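Local atomic coordinates of oxidoreductase, short chain dehydrogenase/reductase family protein (Bifidobacterium adolescentis L2-32, PDB entry 6OW4), a protein that acts as an NADH-dependent 20beta-hydroxysteroid dehydrogenase of the short-chain dehydrogenase/reductase family, interconverting ketone and hydroxyl at carbon 20 of steroids. Residues K43-G48 and A69-P74; F124-A129 and S175-A180; E110-L115 and G160-E165. All blocks are in the same frame, centred on the assembly; numbering follows the deposited sequence.

Interaction 1. Residues K43-G48 and A69-P74; sequences KGFVTG and ALVDLP. With NAD (nicotinamide-adenine-dinucleotide), chain N.
A69 is bonded twice to the neighbouring strand: its N donates to G44 O and its O accepts from V46 N. Its methyl rests on F45 CB at 3.7 Å. F45 CG lies between its backbone N and carbonyl carbon (chi1 68°), turning the ring away from A69 and bringing CD2 obliquely to V71 CG2. L70 and V46 share the opposite face. V71 N bonds to V46 O at 2.9 Å. D72 holds both hydroxyls of the adenine ribose, OD1 taking NAD O2B and OD2 taking NAD O3B, each at 2.5 Å. OD1 also receives L73 N on its anti lone pair, and OD2 receives A50 N, fixing the carboxylate's rotation. An acid toward the C-terminal end of the second Rossmann strand is characteristic of NAD(H) preference. With an alanine here, both ribose hydroxyls would probably lose their acceptors. The methyl L73 CD2 lies over a face of the adenine, an apolar contact 3.3 Å from NAD N1A. Helix 52-63 links the strands in a beta-alpha-beta unit. L70 packs on helix 77-91 and bonds through its backbone to I96 of strand 96-99; A69 and V71 meet helix 105-119, and strand 42-47 bonds on its other side to F126 of strand 124-127.

Interaction 2. Residues F124-A129 and S175-A180; sequences FAFLNA and SLIFTA. With NAD (nicotinamide-adenine-dinucleotide), chain N.
The F126 ring crosses I177 obliquely on one face of the sheet. With chi1 at -176°, the ring swings away from its own N, carrying CD1 to I177 CG2 at 3.7 Å and leaving I177 O at the ring edge, near its plane. N128 CB sits 3.6 Å above one face of the same ring, offset toward the rim. T179 crosses N128 and donates OG1 to N128 OD1 (2.9 Å), in the carbonyl plane and on a lone pair. On the opposite face of the sheet L127 lies alongside F178 with CD1 over the ring, though the modelled closeness is doubtful. The parallel strands themselves are joined by backbone bonds, I177 N meeting A125 O almost straight (179°); the last, T179 N to L127 O, is weak at 3.4 Å. N128 O accepts NAD O3D at 2.7 Å, and T179 CG2 touches O4D. N128, A129 and G130 form the Asn-Ala-Gly sequence of classical short-chain dehydrogenases. Along the middle of the pair the side chains that meet are apolar; at the C-terminal end N128 and T179 bring polar groups to the cofactor, and the T179 hydroxyl, with a further bond to ND2, probably limits turning of the N128 amide.

Interaction 3. Residues E110-L115 and G160-E165; sequences ELKTQL and GRIAHE
I162 reaches from helix 160-165 into the packed part of the contact, where the aliphatic chain of K112 slides past it in the opposite direction, K112 CG lying 4.0 Å from I162 CB. These two residues bury most of the surface. I162 CG1 lies between the backbone N and the carbonyl carbon (chi1 63°), and from there CD1 extends to two leucines that cross it at about right angles, 4.0 Å from L111 CD2 and 4.1 Å from L115 CD1. The leucines lead on to the sheet: L115 also packs on F45 and A69, and L111 on V71. The helix segments themselves stay well apart, their axes 10.2 Å at closest approach and inclined by 36°, with I162 and the extended K112 spanning the gap. The partly exposed side is looser. Here the end of K112 crosses E165 at about a right angle; a bend at the last torsion (chi4 -59°) leaves K112 NZ 4.3 Å from E165 OE1, beyond a salt bridge. R161 NE and E165 OE2 form a salt bridge within the helix, its hydrogen bond weak, and R161 also forms a salt bridge with E142 of the second subunit. Between the segments the join is thus hydrocarbon, with a longer-range attraction likely between K112 and E165; beyond them, a salt bridge from the K112 ammonium to E169, farther along helix 142-170, ties the two helices.

Overall arrangement
Interactions 1 and 2 are sheet contacts in the buried Rossmann core, and adjacent strands 42-47 and 124-127 join them: T47 N meets F126 O at 2.9 Å and T47 OG1 meets A129 N at 2.7 Å. Both are backbone-bonded and apolar along the strands, then turn polar where they touch NAD, interaction 1 at the adenine ribose and interaction 2 at the nicotinamide ribose. Interaction 3 has no hydrogen bond across it and lies farther from the chain's centre. Its helices cover one face of the same sheet, helix 105-119 over interaction 1 and helix 142-170 over interaction 2, while its charged outer side leads toward another subunit.

Interaction 1. Residues K43-G48 and A69-P74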
loop_
_atom_site.group_PDB
_atom_site.type_symbol
_atom_site.label_atom_id
_atom_site.label_comp_id
_atom_site.label_asym_id
_atom_site.label_seq_id
_atom_site.Cartn_x
_atom_site.Cartn_y
_atom_site.Cartn_z
ATOM N N LYS F 43 -15.800 -14.763 25.332
ATOM C CA LYS F 43 -15.682 -13.642 26.298
ATOM C C LYS F 43 -14.580 -12.693 25.818
ATOM O O LYS F 43 -13.589 -13.181 25.243
ATOM C CB LYS F 43 -15.376 -14.190 27.695
ATOM C CG LYS F 43 -16.232 -15.375 28.120
ATOM C CD LYS F 43 -15.931 -15.865 29.512
ATOM C CE LYS F 43 -16.771 -17.060 29.904
ATOM N NZ LYS F 43 -16.191 -17.768 31.070
ATOM N N GLY F 44 -14.758 -11.391 26.046
ATOM C CA GLY F 44 -13.810 -10.347 25.617
ATOM C C GLY F 44 -14.208 -8.987 26.152
ATOM O O GLY F 44 -15.207 -8.919 26.888
ATOM N N PHE F 45 -13.460 -7.942 25.792
ATOM C CA PHE F 45 -13.702 -6.553 26.256
ATOM C C PHE F 45 -13.604 -5.578 25.079
ATOM O O PHE F 45 -12.989 -5.907 24.045
ATOM C CB PHE F 45 -12.744 -6.195 27.394
ATOM C CG PHE F 45 -11.291 -6.071 27.010
ATOM C CD1 PHE F 45 -10.441 -7.165 27.072
ATOM C CD2 PHE F 45 -10.767 -4.850 26.614
ATOM C CE1 PHE F 45 -9.103 -7.043 26.731
ATOM C CE2 PHE F 45 -9.428 -4.730 26.275
ATOM C CZ PHE F 45 -8.598 -5.826 26.333
ATOM N N VAL F 46 -14.221 -4.409 25.255
ATOM C CA VAL F 46 -14.269 -3.292 24.267
ATOM C C VAL F 46 -13.854 -2.010 24.996
ATOM O O VAL F 46 -14.497 -1.683 26.010
ATOM C CB VAL F 46 -15.673 -3.152 23.648
ATOM C CG1 VAL F 46 -15.759 -1.953 22.717
ATOM C CG2 VAL F 46 -16.110 -4.425 22.935
ATOM N N THR F 47 -12.818 -1.327 24.500
ATOM C CA THR F 47 -12.308 -0.047 25.060
ATOM C C THR F 47 -13.013 1.103 24.337
ATOM O O THR F 47 -13.473 0.880 23.203
ATOM C CB THR F 47 -10.781 0.051 24.958
ATOM O OG1 THR F 47 -10.431 0.373 23.613
ATOM C CG2 THR F 47 -10.084 -1.223 25.383
ATOM N N GLY F 48 -13.103 2.270 24.977
ATOM C CA GLY F 48 -13.896 3.415 24.493
ATOM C C GLY F 48 -15.356 3.031 24.307
ATOM O O GLY F 48 -15.980 3.539 23.355
ATOM N N ALA F 69 -16.943 -7.005 28.518
ATOM C CA ALA F 69 -16.558 -5.983 29.517
ATOM C C ALA F 69 -16.487 -4.625 28.811
ATOM O O ALA F 69 -15.688 -4.500 27.866
ATOM C CB ALA F 69 -15.243 -6.345 30.159
ATOM N N LEU F 70 -17.315 -3.666 29.235
ATOM C CA LEU F 70 -17.376 -2.293 28.663
ATOM C C LEU F 70 -16.346 -1.420 29.388
ATOM O O LEU F 70 -16.574 -1.089 30.568
ATOM C CB LEU F 70 -18.796 -1.736 28.812
ATOM C CG LEU F 70 -19.921 -2.625 28.281
ATOM C CD1 LEU F 70 -21.265 -1.926 28.411
ATOM C CD2 LEU F 70 -19.673 -3.031 26.836
ATOM N N VAL F 71 -15.250 -1.083 28.703
ATOM C CA VAL F 71 -14.075 -0.368 29.280
ATOM C C VAL F 71 -14.058 1.071 28.753
ATOM O O VAL F 71 -14.126 1.254 27.523
ATOM C CB VAL F 71 -12.762 -1.111 28.960
ATOM C CG1 VAL F 71 -11.549 -0.399 29.543
ATOM C CG2 VAL F 71 -12.810 -2.560 29.425
ATOM N N ASP F 72 -13.984 2.046 29.662
ATOM C CA ASP F 72 -13.830 3.492 29.348
ATOM C C ASP F 72 -13.329 4.214 30.607
ATOM O O ASP F 72 -13.013 3.525 31.600
ATOM C CB ASP F 72 -15.136 4.078 28.800
ATOM C CG ASP F 72 -14.931 5.239 27.839
ATOM O OD1 ASP F 72 -14.259 6.211 28.233
ATOM O OD2 ASP F 72 -15.434 5.159 26.703
ATOM N N LEU F 73 -13.253 5.547 30.564
ATOM C CA LEU F 73 -12.686 6.398 31.644
ATOM C C LEU F 73 -13.481 6.213 32.934
ATOM O O LEU F 73 -14.675 5.920 32.897
ATOM C CB LEU F 73 -12.710 7.861 31.191
ATOM C CG LEU F 73 -11.718 8.225 30.088
ATOM C CD1 LEU F 73 -12.018 9.605 29.525
ATOM C CD2 LEU F 73 -10.287 8.158 30.599
ATOM N N PRO F 74 -12.835 6.380 34.113
ATOM C CA PRO F 74 -13.533 6.384 35.399
ATOM C C PRO F 74 -14.792 7.267 35.430
ATOM O O PRO F 74 -15.745 6.897 36.094
ATOM C CB PRO F 74 -12.480 6.946 36.365
ATOM C CG PRO F 74 -11.159 6.522 35.762
ATOM C CD PRO F 74 -11.381 6.561 34.265
HETATM P PA NAD N . -15.632 8.838 20.956
HETATM O O1A NAD N . -14.798 10.022 21.321
HETATM O O2A NAD N . -16.964 8.885 21.719
HETATM O O5B NAD N . -14.894 7.474 21.310
HETATM C C5B NAD N . -13.614 7.479 21.942
HETATM C C4B NAD N . -13.768 6.797 23.331
HETATM O O4B NAD N . -12.327 6.469 23.848
HETATM C C3B NAD N . -14.320 7.552 24.187
HETATM O O3B NAD N . -15.449 6.888 24.861
HETATM C C2B NAD N . -13.159 7.923 25.318
HETATM O O2B NAD N . -13.769 8.070 26.634
HETATM C C1B NAD N . -12.331 6.957 25.301
HETATM N N9A NAD N . -10.970 7.460 25.679
HETATM C C8A NAD N . -10.117 8.430 25.277
HETATM N N7A NAD N . -9.012 8.372 26.064
HETATM C C5A NAD N . -9.187 7.371 26.950
HETATM C C6A NAD N . -8.361 6.890 27.976
HETATM N N6A NAD N . -7.075 7.225 28.494
HETATM N N1A NAD N . -8.771 5.851 28.740
HETATM C C2A NAD N . -9.993 5.265 28.516
HETATM N N3A NAD N . -10.814 5.739 27.500
HETATM C C4A NAD N . -10.400 6.794 26.722
HETATM O O3 NAD N . -15.923 8.877 19.336
HETATM P PN NAD N . -15.830 7.584 18.379
HETATM O O1N NAD N . -16.256 7.988 16.996
HETATM O O2N NAD N . -16.758 6.491 18.913
HETATM O O5D NAD N . -14.315 7.086 18.320
HETATM C C5D NAD N . -13.963 5.760 18.689
HETATM C C4D NAD N . -12.629 5.373 17.998
HETATM O O4D NAD N . -12.788 5.375 16.703
HETATM C C3D NAD N . -11.544 6.388 18.303
HETATM O O3D NAD N . -10.371 5.742 18.593
HETATM C C2D NAD N . -11.409 7.214 16.988
HETATM O O2D NAD N . -10.023 7.755 16.922
HETATM C C1D NAD N . -11.669 6.355 16.062
HETATM N N1N NAD N . -12.203 6.928 14.822
HETATM C C2N NAD N . -13.473 7.490 14.787
HETATM C C3N NAD N . -13.976 8.032 13.594
HETATM C C7N NAD N . -15.385 8.671 13.541
HETATM O O7N NAD N . -15.612 9.564 12.747
HETATM N N7N NAD N . -16.426 8.228 14.403
HETATM C C4N NAD N . -13.205 8.001 12.447
HETATM C C5N NAD N . -11.939 7.437 12.475
HETATM C C6N NAD N . -11.447 6.893 13.669
#

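Interaction 2. Residues F124-A129 and S175-A180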
loop_
_atom_site.group_PDB
_atom_site.type_symbol
_atom_site.label_atom_id
_atom_site.label_comp_id
_atom_site.label_asym_id
_atom_site.label_seq_id
_atom_site.Cartn_x
_atom_site.Cartn_y
_atom_site.Cartn_z
ATOM N N PHE F 124 -11.534 -12.345 22.668
ATOM C CA PHE F 124 -11.430 -11.187 21.742
ATOM C C PHE F 124 -11.210 -9.896 22.537
ATOM O O PHE F 124 -11.570 -9.842 23.726
ATOM C CB PHE F 124 -12.690 -11.074 20.882
ATOM C CG PHE F 124 -13.941 -10.767 21.664
ATOM C CD1 PHE F 124 -14.325 -9.455 21.904
ATOM C CD2 PHE F 124 -14.726 -11.788 22.176
ATOM C CE1 PHE F 124 -15.471 -9.175 22.632
ATOM C CE2 PHE F 124 -15.874 -11.505 22.900
ATOM C CZ PHE F 124 -16.245 -10.200 23.127
ATOM N N ALA F 125 -10.642 -8.885 21.880
ATOM C CA ALA F 125 -10.439 -7.523 22.421
ATOM C C ALA F 125 -10.629 -6.508 21.292
ATOM O O ALA F 125 -9.936 -6.632 20.265
ATOM C CB ALA F 125 -9.072 -7.412 23.050
ATOM N N PHE F 126 -11.559 -5.569 21.469
ATOM C CA PHE F 126 -11.774 -4.416 20.559
ATOM C C PHE F 126 -11.141 -3.177 21.200
ATOM O O PHE F 126 -11.775 -2.539 22.063
ATOM C CB PHE F 126 -13.261 -4.234 20.242
ATOM C CG PHE F 126 -13.562 -3.138 19.250
ATOM C CD1 PHE F 126 -12.709 -2.878 18.186
ATOM C CD2 PHE F 126 -14.713 -2.374 19.368
ATOM C CE1 PHE F 126 -12.993 -1.871 17.278
ATOM C CE2 PHE F 126 -14.997 -1.369 18.457
ATOM C CZ PHE F 126 -14.136 -1.118 17.415
ATOM N N LEU F 127 -9.914 -2.865 20.781
ATOM C CA LEU F 127 -9.056 -1.806 21.371
ATOM C C LEU F 127 -9.345 -0.496 20.630
ATOM O O LEU F 127 -8.544 -0.097 19.761
ATOM C CB LEU F 127 -7.598 -2.261 21.262
ATOM C CG LEU F 127 -7.351 -3.684 21.766
ATOM C CD1 LEU F 127 -6.152 -4.314 21.083
ATOM C CD2 LEU F 127 -7.187 -3.706 23.275
ATOM N N ASN F 128 -10.474 0.124 20.981
ATOM C CA ASN F 128 -11.151 1.205 20.217
ATOM C C ASN F 128 -10.827 2.574 20.830
ATOM O O ASN F 128 -10.858 3.569 20.082
ATOM C CB ASN F 128 -12.658 0.934 20.155
ATOM C CG ASN F 128 -13.459 2.085 19.587
ATOM O OD1 ASN F 128 -13.382 2.368 18.394
ATOM N ND2 ASN F 128 -14.240 2.742 20.432
ATOM N N ALA F 129 -10.533 2.633 22.133
ATOM C CA ALA F 129 -10.202 3.882 22.861
ATOM C C ALA F 129 -9.220 4.716 22.031
ATOM O O ALA F 129 -8.171 4.177 21.625
ATOM C CB ALA F 129 -9.633 3.564 24.222
ATOM N N SER F 175 -8.914 -13.106 18.963
ATOM C CA SER F 175 -9.022 -12.105 17.868
ATOM C C SER F 175 -8.859 -10.687 18.428
ATOM O O SER F 175 -9.739 -10.248 19.195
ATOM C CB SER F 175 -10.331 -12.251 17.138
ATOM O OG SER F 175 -10.443 -11.289 16.099
ATOM N N LEU F 176 -7.774 -10.004 18.050
ATOM C CA LEU F 176 -7.512 -8.582 18.395
ATOM C C LEU F 176 -8.021 -7.701 17.252
ATOM O O LEU F 176 -7.605 -7.939 16.103
ATOM C CB LEU F 176 -6.011 -8.374 18.611
ATOM C CG LEU F 176 -5.339 -9.326 19.598
ATOM C CD1 LEU F 176 -3.831 -9.141 19.573
ATOM C CD2 LEU F 176 -5.882 -9.124 21.007
ATOM N N ILE F 177 -8.893 -6.737 17.562
ATOM C CA ILE F 177 -9.380 -5.704 16.600
ATOM C C ILE F 177 -8.971 -4.327 17.133
ATOM O O ILE F 177 -9.503 -3.909 18.175
ATOM C CB ILE F 177 -10.903 -5.805 16.367
ATOM C CG1 ILE F 177 -11.339 -7.228 16.001
ATOM C CG2 ILE F 177 -11.347 -4.798 15.317
ATOM C CD1 ILE F 177 -11.837 -8.048 17.171
ATOM N N PHE F 178 -8.047 -3.663 16.438
ATOM C CA PHE F 178 -7.569 -2.293 16.746
ATOM C C PHE F 178 -8.298 -1.307 15.831
ATOM O O PHE F 178 -8.290 -1.523 14.610
ATOM C CB PHE F 178 -6.055 -2.194 16.544
ATOM C CG PHE F 178 -5.214 -3.065 17.444
ATOM C CD1 PHE F 178 -5.111 -4.431 17.226
ATOM C CD2 PHE F 178 -4.490 -2.511 18.487
ATOM C CE1 PHE F 178 -4.322 -5.224 18.047
ATOM C CE2 PHE F 178 -3.697 -3.302 19.304
ATOM C CZ PHE F 178 -3.618 -4.659 19.085
ATOM N N THR F 179 -8.911 -0.266 16.398
ATOM C CA THR F 179 -9.522 0.848 15.626
ATOM C C THR F 179 -8.401 1.778 15.147
ATOM O O THR F 179 -7.781 2.444 15.998
ATOM C CB THR F 179 -10.579 1.601 16.443
ATOM O OG1 THR F 179 -11.497 0.649 16.979
ATOM C CG2 THR F 179 -11.340 2.614 15.617
ATOM N N ALA F 180 -8.136 1.786 13.838
ATOM C CA ALA F 180 -7.217 2.729 13.160
ATOM C C ALA F 180 -8.043 3.913 12.642
ATOM O O ALA F 180 -8.989 4.316 13.347
ATOM C CB ALA F 180 -6.463 2.017 12.061
HETATM P PA NAD N . -15.632 8.838 20.956
HETATM O O1A NAD N . -14.798 10.022 21.321
HETATM O O2A NAD N . -16.964 8.885 21.719
HETATM O O5B NAD N . -14.894 7.474 21.310
HETATM C C5B NAD N . -13.614 7.479 21.942
HETATM C C4B NAD N . -13.768 6.797 23.331
HETATM O O4B NAD N . -12.327 6.469 23.848
HETATM C C3B NAD N . -14.320 7.552 24.187
HETATM O O3B NAD N . -15.449 6.888 24.861
HETATM C C2B NAD N . -13.159 7.923 25.318
HETATM O O2B NAD N . -13.769 8.070 26.634
HETATM C C1B NAD N . -12.331 6.957 25.301
HETATM N N9A NAD N . -10.970 7.460 25.679
HETATM C C8A NAD N . -10.117 8.430 25.277
HETATM N N7A NAD N . -9.012 8.372 26.064
HETATM C C5A NAD N . -9.187 7.371 26.950
HETATM C C6A NAD N . -8.361 6.890 27.976
HETATM N N6A NAD N . -7.075 7.225 28.494
HETATM N N1A NAD N . -8.771 5.851 28.740
HETATM C C2A NAD N . -9.993 5.265 28.516
HETATM N N3A NAD N . -10.814 5.739 27.500
HETATM C C4A NAD N . -10.400 6.794 26.722
HETATM O O3 NAD N . -15.923 8.877 19.336
HETATM P PN NAD N . -15.830 7.584 18.379
HETATM O O1N NAD N . -16.256 7.988 16.996
HETATM O O2N NAD N . -16.758 6.491 18.913
HETATM O O5D NAD N . -14.315 7.086 18.320
HETATM C C5D NAD N . -13.963 5.760 18.689
HETATM C C4D NAD N . -12.629 5.373 17.998
HETATM O O4D NAD N . -12.788 5.375 16.703
HETATM C C3D NAD N . -11.544 6.388 18.303
HETATM O O3D NAD N . -10.371 5.742 18.593
HETATM C C2D NAD N . -11.409 7.214 16.988
HETATM O O2D NAD N . -10.023 7.755 16.922
HETATM C C1D NAD N . -11.669 6.355 16.062
HETATM N N1N NAD N . -12.203 6.928 14.822
HETATM C C2N NAD N . -13.473 7.490 14.787
HETATM C C3N NAD N . -13.976 8.032 13.594
HETATM C C7N NAD N . -15.385 8.671 13.541
HETATM O O7N NAD N . -15.612 9.564 12.747
HETATM N N7N NAD N . -16.426 8.228 14.403
HETATM C C4N NAD N . -13.205 8.001 12.447
HETATM C C5N NAD N . -11.939 7.437 12.475
HETATM C C6N NAD N . -11.447 6.893 13.669
#

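Interaction 3. Residues E110-L115 and G160-E165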
loop_
_atom_site.group_PDB
_atom_site.type_symbol
_atom_site.label_atom_id
_atom_site.label_comp_id
_atom_site.label_asym_id
_atom_site.label_seq_id
_atom_site.Cartn_x
_atom_site.Cartn_y
_atom_site.Cartn_z
ATOM N N GLU F 110 -4.559 -3.506 36.784
ATOM C CA GLU F 110 -5.719 -3.910 37.626
ATOM C C GLU F 110 -6.883 -4.349 36.727
ATOM O O GLU F 110 -7.630 -5.254 37.146
ATOM C CB GLU F 110 -6.124 -2.774 38.569
ATOM C CG GLU F 110 -7.182 -3.170 39.590
ATOM C CD GLU F 110 -6.842 -4.365 40.467
ATOM O OE1 GLU F 110 -5.645 -4.574 40.752
ATOM O OE2 GLU F 110 -7.776 -5.089 40.863
ATOM N N LEU F 111 -7.036 -3.741 35.545
ATOM C CA LEU F 111 -8.057 -4.136 34.534
ATOM C C LEU F 111 -7.809 -5.590 34.111
ATOM O O LEU F 111 -8.787 -6.362 34.056
ATOM C CB LEU F 111 -7.988 -3.199 33.323
ATOM C CG LEU F 111 -9.002 -3.485 32.214
ATOM C CD1 LEU F 111 -10.420 -3.180 32.678
ATOM C CD2 LEU F 111 -8.673 -2.696 30.956
ATOM N N LYS F 112 -6.550 -5.931 33.818
ATOM C CA LYS F 112 -6.094 -7.307 33.479
ATOM C C LYS F 112 -6.609 -8.282 34.544
ATOM O O LYS F 112 -7.187 -9.317 34.166
ATOM C CB LYS F 112 -4.566 -7.355 33.384
ATOM C CG LYS F 112 -3.988 -8.652 32.828
ATOM C CD LYS F 112 -2.473 -8.703 32.864
ATOM C CE LYS F 112 -1.887 -9.819 32.023
ATOM N NZ LYS F 112 -2.372 -11.151 32.451
ATOM N N THR F 113 -6.416 -7.947 35.823
ATOM C CA THR F 113 -6.831 -8.764 36.996
ATOM C C THR F 113 -8.349 -8.973 36.969
ATOM O O THR F 113 -8.781 -10.131 37.143
ATOM C CB THR F 113 -6.371 -8.117 38.309
ATOM O OG1 THR F 113 -4.945 -8.064 38.266
ATOM C CG2 THR F 113 -6.822 -8.865 39.544
ATOM N N GLN F 114 -9.120 -7.902 36.755
ATOM C CA GLN F 114 -10.605 -7.909 36.868
ATOM C C GLN F 114 -11.228 -8.592 35.645
ATOM O O GLN F 114 -12.250 -9.286 35.824
ATOM C CB GLN F 114 -11.135 -6.487 37.064
ATOM C CG GLN F 114 -10.816 -5.913 38.438
ATOM C CD GLN F 114 -11.107 -6.906 39.536
ATOM O OE1 GLN F 114 -12.230 -7.384 39.682
ATOM N NE2 GLN F 114 -10.085 -7.240 40.307
ATOM N N LEU F 115 -10.645 -8.404 34.456
ATOM C CA LEU F 115 -11.072 -9.093 33.209
ATOM C C LEU F 115 -11.044 -10.610 33.436
ATOM O O LEU F 115 -12.049 -11.267 33.118
ATOM C CB LEU F 115 -10.153 -8.690 32.051
ATOM C CG LEU F 115 -10.450 -7.335 31.410
ATOM C CD1 LEU F 115 -9.338 -6.933 30.456
ATOM C CD2 LEU F 115 -11.790 -7.348 30.690
ATOM N N GLY F 160 -3.888 -3.665 24.314
ATOM C CA GLY F 160 -3.629 -4.775 23.379
ATOM C C GLY F 160 -2.757 -5.846 24.012
ATOM O O GLY F 160 -3.025 -7.035 23.773
ATOM N N ARG F 161 -1.761 -5.442 24.807
ATOM C CA ARG F 161 -0.752 -6.353 25.414
ATOM C C ARG F 161 -1.432 -7.278 26.433
ATOM O O ARG F 161 -1.210 -8.504 26.352
ATOM C CB ARG F 161 0.387 -5.563 26.067
ATOM C CG ARG F 161 1.619 -6.402 26.377
ATOM C CD ARG F 161 2.601 -5.706 27.302
ATOM N NE ARG F 161 1.962 -5.293 28.547
ATOM C CZ ARG F 161 1.960 -4.058 29.052
ATOM N NH1 ARG F 161 2.592 -3.069 28.440
ATOM N NH2 ARG F 161 1.330 -3.818 30.187
ATOM N N ILE F 162 -2.232 -6.719 27.347
ATOM C CA ILE F 162 -2.911 -7.491 28.433
ATOM C C ILE F 162 -3.888 -8.494 27.804
ATOM O O ILE F 162 -4.082 -9.569 28.397
ATOM C CB ILE F 162 -3.596 -6.571 29.468
ATOM C CG1 ILE F 162 -4.729 -5.731 28.867
ATOM C CG2 ILE F 162 -2.566 -5.701 30.172
ATOM C CD1 ILE F 162 -5.697 -5.193 29.895
ATOM N N ALA F 163 -4.462 -8.164 26.643
ATOM C CA ALA F 163 -5.421 -9.015 25.900
ATOM C C ALA F 163 -4.735 -10.318 25.468
ATOM O O ALA F 163 -5.239 -11.399 25.837
ATOM C CB ALA F 163 -5.980 -8.263 24.718
ATOM N N HIS F 164 -3.625 -10.222 24.730
ATOM C CA HIS F 164 -2.884 -11.397 24.190
ATOM C C HIS F 164 -2.028 -12.035 25.293
ATOM O O HIS F 164 -1.647 -13.210 25.125
ATOM C CB HIS F 164 -2.098 -11.028 22.919
ATOM C CG HIS F 164 -0.917 -10.141 23.122
ATOM N ND1 HIS F 164 0.221 -10.559 23.782
ATOM C CD2 HIS F 164 -0.670 -8.879 22.708
ATOM C CE1 HIS F 164 1.107 -9.586 23.790
ATOM N NE2 HIS F 164 0.585 -8.543 23.136
ATOM N N GLU F 165 -1.752 -11.304 26.380
ATOM C CA GLU F 165 -1.107 -11.849 27.607
ATOM C C GLU F 165 -2.041 -12.885 28.246
ATOM O O GLU F 165 -1.578 -14.012 28.506
ATOM C CB GLU F 165 -0.766 -10.733 28.598
ATOM C CG GLU F 165 0.604 -10.115 28.369
ATOM C CD GLU F 165 0.928 -8.911 29.240
ATOM O OE1 GLU F 165 0.069 -8.515 30.051
ATOM O OE2 GLU F 165 2.044 -8.371 29.104
#